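Local coordinates for protein dehydroquinate synthase (Thermus thermophilus, PDB 1UJN) that probably converts 3-deoxy-D-arabino-heptulosonate 7-phosphate to 3-dehydroquinate with release of phosphate, a step of chorismate biosynthesis that uses NAD and a divalent metal, at residues Leu114-Thr119 against Gly151-Leu156; Tyr12-Gly17 against Ala126-Lys131. All coordinates share one frame; numbering follows the deposited sequence.

Contact 1. Residues Leu114-Thr119 against Gly151-Leu156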
ATOM      1  N   LEU A 114       1.129  14.878  -5.872  1.00 15.21           N
ATOM      2  CA  LEU A 114       0.394  16.133  -5.811  1.00 16.80           C
ATOM      3  C   LEU A 114      -0.843  15.942  -6.666  1.00 16.93           C
ATOM      4  O   LEU A 114      -0.768  15.393  -7.765  1.00 17.16           O
ATOM      5  CB  LEU A 114       1.233  17.277  -6.383  1.00 16.77           C
ATOM      6  CG  LEU A 114       2.484  17.667  -5.593  1.00 17.87           C
ATOM      7  CD1 LEU A 114       3.263  18.725  -6.370  1.00 20.53           C
ATOM      8  CD2 LEU A 114       2.079  18.188  -4.225  1.00 19.18           C
ATOM      9  N   ALA A 115      -1.981  16.392  -6.158  1.00 17.65           N
ATOM     10  CA  ALA A 115      -3.231  16.248  -6.887  1.00 17.79           C
ATOM     11  C   ALA A 115      -3.707  17.569  -7.481  1.00 17.96           C
ATOM     12  O   ALA A 115      -3.675  18.605  -6.820  1.00 18.54           O
ATOM     13  CB  ALA A 115      -4.299  15.690  -5.966  1.00 17.43           C
ATOM     14  N   PHE A 116      -4.143  17.517  -8.736  1.00 17.12           N
ATOM     15  CA  PHE A 116      -4.677  18.690  -9.427  1.00 17.59           C
ATOM     16  C   PHE A 116      -6.038  18.255  -9.957  1.00 17.39           C
ATOM     17  O   PHE A 116      -6.181  17.888 -11.126  1.00 16.33           O
ATOM     18  CB  PHE A 116      -3.764  19.100 -10.576  1.00 17.69           C
ATOM     19  CG  PHE A 116      -2.405  19.548 -10.129  1.00 18.23           C
ATOM     20  CD1 PHE A 116      -1.407  18.618  -9.864  1.00 17.74           C
ATOM     21  CD2 PHE A 116      -2.132  20.898  -9.940  1.00 20.38           C
ATOM     22  CE1 PHE A 116      -0.146  19.031  -9.416  1.00 17.09           C
ATOM     23  CE2 PHE A 116      -0.876  21.318  -9.492  1.00 19.87           C
ATOM     24  CZ  PHE A 116       0.115  20.383  -9.231  1.00 19.66           C
ATOM     25  N   PRO A 117      -7.058  18.271  -9.089  1.00 18.85           N
ATOM     26  CA  PRO A 117      -8.407  17.863  -9.486  1.00 19.48           C
ATOM     27  C   PRO A 117      -9.002  18.752 -10.574  1.00 18.89           C
ATOM     28  O   PRO A 117      -8.837  19.970 -10.559  1.00 20.70           O
ATOM     29  CB  PRO A 117      -9.184  17.908  -8.167  1.00 18.81           C
ATOM     30  CG  PRO A 117      -8.498  19.006  -7.414  1.00 18.49           C
ATOM     31  CD  PRO A 117      -7.033  18.751  -7.694  1.00 18.57           C
ATOM     32  N   THR A 118      -9.674  18.126 -11.531  1.00 20.06           N
ATOM     33  CA  THR A 118     -10.279  18.866 -12.633  1.00 19.92           C
ATOM     34  C   THR A 118     -11.787  18.638 -12.760  1.00 20.14           C
ATOM     35  O   THR A 118     -12.382  18.925 -13.801  1.00 23.84           O
ATOM     36  CB  THR A 118      -9.593  18.513 -13.970  1.00 19.88           C
ATOM     37  OG1 THR A 118      -9.665  17.103 -14.187  1.00 20.00           O
ATOM     38  CG2 THR A 118      -8.128  18.944 -13.940  1.00 21.25           C
ATOM     39  N   THR A 119     -12.401  18.114 -11.707  1.00 19.24           N
ATOM     40  CA  THR A 119     -13.847  17.896 -11.696  1.00 18.65           C
ATOM     41  C   THR A 119     -14.340  18.365 -10.328  1.00 19.63           C
ATOM     42  O   THR A 119     -13.559  18.443  -9.381  1.00 17.33           O
ATOM     43  CB  THR A 119     -14.238  16.403 -11.861  1.00 20.91           C
ATOM     44  OG1 THR A 119     -13.844  15.668 -10.694  1.00 20.47           O
ATOM     45  CG2 THR A 119     -13.579  15.802 -13.102  1.00 20.34           C
ATOM     46  N   GLY A 151      -0.226  17.730  -1.391  1.00 19.12           N
ATOM     47  CA  GLY A 151      -0.926  18.980  -1.641  1.00 15.96           C
ATOM     48  C   GLY A 151      -2.005  18.768  -2.691  1.00 17.21           C
ATOM     49  O   GLY A 151      -1.886  17.865  -3.524  1.00 16.66           O
ATOM     50  N   VAL A 152      -3.064  19.579  -2.646  1.00 16.06           N
ATOM     51  CA  VAL A 152      -4.158  19.493  -3.621  1.00 16.00           C
ATOM     52  C   VAL A 152      -4.334  20.897  -4.189  1.00 15.73           C
ATOM     53  O   VAL A 152      -4.482  21.856  -3.435  1.00 16.70           O
ATOM     54  CB  VAL A 152      -5.484  19.056  -2.975  1.00 15.73           C
ATOM     55  CG1 VAL A 152      -6.602  19.041  -4.023  1.00 16.60           C
ATOM     56  CG2 VAL A 152      -5.333  17.662  -2.372  1.00 17.84           C
ATOM     57  N   TYR A 153      -4.314  21.007  -5.511  1.00 14.87           N
ATOM     58  CA  TYR A 153      -4.427  22.299  -6.178  1.00 16.58           C
ATOM     59  C   TYR A 153      -5.529  22.253  -7.220  1.00 18.25           C
ATOM     60  O   TYR A 153      -5.354  21.671  -8.292  1.00 18.97           O
ATOM     61  CB  TYR A 153      -3.074  22.639  -6.809  1.00 17.00           C
ATOM     62  CG  TYR A 153      -1.978  22.715  -5.764  1.00 18.22           C
ATOM     63  CD1 TYR A 153      -1.716  23.908  -5.093  1.00 20.21           C
ATOM     64  CD2 TYR A 153      -1.285  21.567  -5.361  1.00 19.33           C
ATOM     65  CE1 TYR A 153      -0.796  23.958  -4.041  1.00 19.35           C
ATOM     66  CE2 TYR A 153      -0.371  21.607  -4.307  1.00 17.52           C
ATOM     67  CZ  TYR A 153      -0.136  22.805  -3.654  1.00 19.15           C
ATOM     68  OH  TYR A 153       0.728  22.858  -2.580  1.00 20.38           O
ATOM     69  N   ALA A 154      -6.660  22.872  -6.881  1.00 20.07           N
ATOM     70  CA  ALA A 154      -7.846  22.912  -7.735  1.00 20.75           C
ATOM     71  C   ALA A 154      -7.943  24.209  -8.519  1.00 21.97           C
ATOM     72  O   ALA A 154      -8.361  25.242  -7.987  1.00 21.45           O
ATOM     73  CB  ALA A 154      -9.105  22.725  -6.885  1.00 19.23           C
ATOM     74  N   GLU A 155      -7.549  24.137  -9.783  1.00 22.17           N
ATOM     75  CA  GLU A 155      -7.574  25.279 -10.687  1.00 23.45           C
ATOM     76  C   GLU A 155      -8.974  25.372 -11.266  1.00 23.59           C
ATOM     77  O   GLU A 155      -9.352  24.566 -12.110  1.00 24.71           O
ATOM     78  CB  GLU A 155      -6.559  25.067 -11.809  1.00 25.32           C
ATOM     79  CG  GLU A 155      -6.577  26.146 -12.875  1.00 28.69           C
ATOM     80  CD  GLU A 155      -6.470  27.532 -12.287  1.00 29.88           C
ATOM     81  OE1 GLU A 155      -5.463  27.816 -11.599  1.00 29.42           O
ATOM     82  OE2 GLU A 155      -7.400  28.337 -12.508  1.00 31.94           O
ATOM     83  N   LEU A 156      -9.739  26.358 -10.815  1.00 27.13           N
ATOM     84  CA  LEU A 156     -11.108  26.520 -11.286  1.00 29.09           C
ATOM     85  C   LEU A 156     -11.210  26.762 -12.794  1.00 28.97           C
ATOM     86  O   LEU A 156     -12.209  26.410 -13.412  1.00 29.30           O
ATOM     87  CB  LEU A 156     -11.791  27.647 -10.500  1.00 31.02           C
ATOM     88  CG  LEU A 156     -11.813  27.387  -8.986  1.00 32.02           C
ATOM     89  CD1 LEU A 156     -12.495  28.538  -8.261  1.00 34.44           C
ATOM     90  CD2 LEU A 156     -12.537  26.076  -8.700  1.00 31.91           C
TER
HETATM   91  O   HOH W   1      -6.588  21.563 -10.684  1.00 18.70           O
HETATM   92  O   HOH W   2     -10.511  22.116 -11.052  1.00 27.12           O
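Ala115 and Tyr153 sit on neighbouring parallel strands of the central sheet, and the tight half of their contact is backbone. Ala115 N gives its hydrogen to Gly151 O at 3.0 Å, and Tyr153 N returns one to Ala115 O at 2.8 Å, the first nearly straight at 175°. Around this pair the side chains pack on both faces of the sheet. On one, CD2 and CE2 of the Phe116 ring lie against Tyr153 CB, with Phe116 CD2 3.7 Å from it; the two rings meet at a slant, their planes 31° apart. Phe116 CG stands anti to its own carbonyl carbon (chi1 -64°), which brings the CD2-CE2 side of the ring alongside Tyr153 CB. Across the sheet, Pro117 CD rests 3.7 Å from Val152 CG1 while Pro117 CG meets Ala154 CB.

Toward the C-terminal ends the strands separate and water takes over. One water donates to Pro117 O and Tyr153 O and accepts from Glu155 N; a second joins Pro117 O to Glu155 O. Proline has no N-H to give, which probably explains why direct pairing stops here and two held waters bridge the strand ends instead, right beside Thr118 and Thr119, predicted to bind NAD.

Contact 2. Residues Tyr12-Gly17 against Ala126-Lys131; sequences YPILVG and ASVGGK
Tyr12 reaches from its strand to the loop 126-131 with its phenol oxygen, donating from OH to Ser127 O at 2.6 Å. The acceptor lies at the edge of the ring, in its plane, and the donor is tilted 16° from the carbonyl plane, with a C=O...OH angle of 141°. Tyr12 CG lies between the backbone N and the carbonyl carbon (chi1 64°), and from there the ring carries its hydroxyl out to the loop. Beside this bond, Ile14 CD1 fits against the same turn, 3.8 Å from Val128 CG2 and 4.0 Å from Ser127 CB, the Ile14 and Val128 side chains crossing at about a right angle.

Two waters widen the grip of the hydroxyl. Each donates to Tyr12 OH at 3.0 Å; one accepts from Gly129 N and the other from Gly130 N, both at 2.8 Å. The phenol oxygen thus ties together one carbonyl and, through water, two successive amides. A phenylalanine in place of Tyr12 would probably leave Ser127 O without this donor and the two waters without a shared acceptor, making the loop less firmly placed.

Further out, the Tyr12 side chain touches Val6, Val152 and Phe148. Ser127 OG bonds back to Ile123 O in the preceding helix, and Val207 of helix 199-216 touches both Ile14 and Ser127. Gly129 adopts a backbone shape poorly suited to a residue with a side chain. The result is a glycine-containing turn linking helix 120-126 to strand 131-136, tethered to the central sheet of the N-terminal domain, with Lys131, a predicted NAD-binding residue, at its far end.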
ATOM      1  N   TYR A  12      -1.408  18.662   4.945  1.00 23.15           N
ATOM      2  CA  TYR A  12      -1.210  19.132   3.583  1.00 20.65           C
ATOM      3  C   TYR A  12      -2.252  20.204   3.280  1.00 18.68           C
ATOM      4  O   TYR A  12      -3.330  20.227   3.875  1.00 19.03           O
ATOM      5  CB  TYR A  12      -1.308  17.995   2.550  1.00 18.52           C
ATOM      6  CG  TYR A  12      -2.655  17.317   2.450  1.00 18.59           C
ATOM      7  CD1 TYR A  12      -2.945  16.188   3.210  1.00 19.11           C
ATOM      8  CD2 TYR A  12      -3.630  17.787   1.565  1.00 18.40           C
ATOM      9  CE1 TYR A  12      -4.175  15.530   3.084  1.00 20.99           C
ATOM     10  CE2 TYR A  12      -4.863  17.146   1.435  1.00 17.21           C
ATOM     11  CZ  TYR A  12      -5.125  16.016   2.196  1.00 19.02           C
ATOM     12  OH  TYR A  12      -6.332  15.372   2.060  1.00 20.03           O
ATOM     13  N   PRO A  13      -1.926  21.122   2.367  1.00 19.18           N
ATOM     14  CA  PRO A  13      -2.816  22.212   1.967  1.00 19.37           C
ATOM     15  C   PRO A  13      -3.706  21.842   0.784  1.00 19.31           C
ATOM     16  O   PRO A  13      -3.343  21.000  -0.039  1.00 17.76           O
ATOM     17  CB  PRO A  13      -1.839  23.310   1.589  1.00 18.30           C
ATOM     18  CG  PRO A  13      -0.775  22.510   0.872  1.00 20.06           C
ATOM     19  CD  PRO A  13      -0.579  21.310   1.789  1.00 19.33           C
ATOM     20  N   ILE A  14      -4.864  22.490   0.712  1.00 18.86           N
ATOM     21  CA  ILE A  14      -5.801  22.300  -0.389  1.00 17.60           C
ATOM     22  C   ILE A  14      -6.081  23.715  -0.882  1.00 19.28           C
ATOM     23  O   ILE A  14      -6.623  24.538  -0.141  1.00 19.51           O
ATOM     24  CB  ILE A  14      -7.138  21.667   0.068  1.00 19.54           C
ATOM     25  CG1 ILE A  14      -6.914  20.227   0.537  1.00 19.78           C
ATOM     26  CG2 ILE A  14      -8.143  21.712  -1.082  1.00 20.23           C
ATOM     27  CD1 ILE A  14      -8.143  19.592   1.180  1.00 20.55           C
ATOM     28  N   LEU A  15      -5.690  24.000  -2.119  1.00 16.87           N
ATOM     29  CA  LEU A  15      -5.905  25.325  -2.700  1.00 19.11           C
ATOM     30  C   LEU A  15      -7.031  25.257  -3.713  1.00 19.97           C
ATOM     31  O   LEU A  15      -7.083  24.338  -4.526  1.00 19.35           O
ATOM     32  CB  LEU A  15      -4.640  25.818  -3.414  1.00 19.40           C
ATOM     33  CG  LEU A  15      -3.458  26.322  -2.580  1.00 20.71           C
ATOM     34  CD1 LEU A  15      -3.828  27.642  -1.905  1.00 22.34           C
ATOM     35  CD2 LEU A  15      -3.076  25.269  -1.550  1.00 19.12           C
ATOM     36  N   VAL A  16      -7.929  26.238  -3.669  1.00 20.00           N
ATOM     37  CA  VAL A  16      -9.042  26.288  -4.610  1.00 22.58           C
ATOM     38  C   VAL A  16      -9.159  27.724  -5.121  1.00 22.80           C
ATOM     39  O   VAL A  16      -9.373  28.643  -4.338  1.00 24.41           O
ATOM     40  CB  VAL A  16     -10.373  25.889  -3.931  1.00 24.54           C
ATOM     41  CG1 VAL A  16     -11.494  25.860  -4.965  1.00 24.37           C
ATOM     42  CG2 VAL A  16     -10.229  24.526  -3.256  1.00 22.96           C
ATOM     43  N   GLY A  17      -8.996  27.911  -6.426  1.00 24.00           N
ATOM     44  CA  GLY A  17      -9.093  29.249  -6.985  1.00 25.51           C
ATOM     45  C   GLY A  17      -8.480  29.342  -8.365  1.00 26.32           C
ATOM     46  O   GLY A  17      -8.244  28.325  -9.016  1.00 25.93           O
ATOM     47  N   ALA A 126     -12.640  13.837  -3.439  1.00 23.52           N
ATOM     48  CA  ALA A 126     -11.328  13.197  -3.478  1.00 22.56           C
ATOM     49  C   ALA A 126     -10.166  13.925  -2.793  1.00 22.70           C
ATOM     50  O   ALA A 126      -9.116  13.322  -2.569  1.00 23.78           O
ATOM     51  CB  ALA A 126     -10.958  12.882  -4.928  1.00 22.11           C
ATOM     52  N   SER A 127     -10.349  15.199  -2.444  1.00 20.91           N
ATOM     53  CA  SER A 127      -9.287  15.983  -1.812  1.00 19.94           C
ATOM     54  C   SER A 127      -9.001  15.632  -0.357  1.00 19.60           C
ATOM     55  O   SER A 127      -7.949  16.000   0.175  1.00 18.74           O
ATOM     56  CB  SER A 127      -9.620  17.475  -1.897  1.00 21.83           C
ATOM     57  OG  SER A 127     -10.883  17.735  -1.295  1.00 23.14           O
ATOM     58  N   VAL A 128      -9.937  14.935   0.281  1.00 17.74           N
ATOM     59  CA  VAL A 128      -9.807  14.549   1.682  1.00 19.40           C
ATOM     60  C   VAL A 128     -10.118  13.067   1.874  1.00 20.09           C
ATOM     61  O   VAL A 128     -11.011  12.527   1.222  1.00 20.91           O
ATOM     62  CB  VAL A 128     -10.789  15.367   2.561  1.00 21.83           C
ATOM     63  CG1 VAL A 128     -10.637  14.990   4.026  1.00 23.53           C
ATOM     64  CG2 VAL A 128     -10.550  16.861   2.344  1.00 22.61           C
ATOM     65  N   GLY A 129      -9.374  12.411   2.762  1.00 20.22           N
ATOM     66  CA  GLY A 129      -9.626  10.999   3.027  1.00 21.73           C
ATOM     67  C   GLY A 129      -8.505  10.035   2.681  1.00 22.56           C
ATOM     68  O   GLY A 129      -8.419   8.944   3.250  1.00 22.22           O
ATOM     69  N   GLY A 130      -7.663  10.425   1.732  1.00 21.12           N
ATOM     70  CA  GLY A 130      -6.546   9.588   1.330  1.00 22.74           C
ATOM     71  C   GLY A 130      -6.910   8.287   0.632  1.00 20.19           C
ATOM     72  O   GLY A 130      -6.056   7.426   0.457  1.00 20.67           O
ATOM     73  N   LYS A 131      -8.169   8.128   0.239  1.00 20.44           N
ATOM     74  CA  LYS A 131      -8.581   6.900  -0.441  1.00 21.72           C
ATOM     75  C   LYS A 131      -8.066   6.824  -1.872  1.00 21.63           C
ATOM     76  O   LYS A 131      -8.277   7.740  -2.659  1.00 24.07           O
ATOM     77  CB  LYS A 131     -10.098   6.780  -0.479  1.00 20.26           C
ATOM     78  CG  LYS A 131     -10.749   6.621   0.871  1.00 22.60           C
ATOM     79  CD  LYS A 131     -12.210   6.253   0.692  1.00 25.74           C
ATOM     80  CE  LYS A 131     -12.846   5.875   2.018  1.00 30.56           C
ATOM     81  NZ  LYS A 131     -14.251   5.413   1.822  1.00 31.55           N
TER
HETATM   82  O   HOH W   3      -7.370  13.704   4.300  1.00 21.12           O
HETATM   83  O   HOH W   4      -6.975  12.836   0.546  1.00 30.78           O

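Overall arrangement
Contacts 1 and 2 both reach the same sheet, their centres about 8 Å apart. Strand 151-155 is the bridge: it pairs with 112-117 on one edge and with 12-17 on the other, where Val152 O lies 2.8 Å from Leu15 N and Ala154 N 2.8 Å from Leu15 O, both probable hydrogen bonds. Contact 1 therefore builds the sheet itself, while contact 2 fastens a loop to it. Helix 120-126 connects the two, running from Thr119 at its N-cap to the loop 126-131. Thr118 and Thr119 before the helix and Lys131 at the end of the loop after it are predicted to bind NAD, and the side chain of Ser127 is about 10 Å from those of Thr119 and Glu173, the latter a predicted zinc ligand.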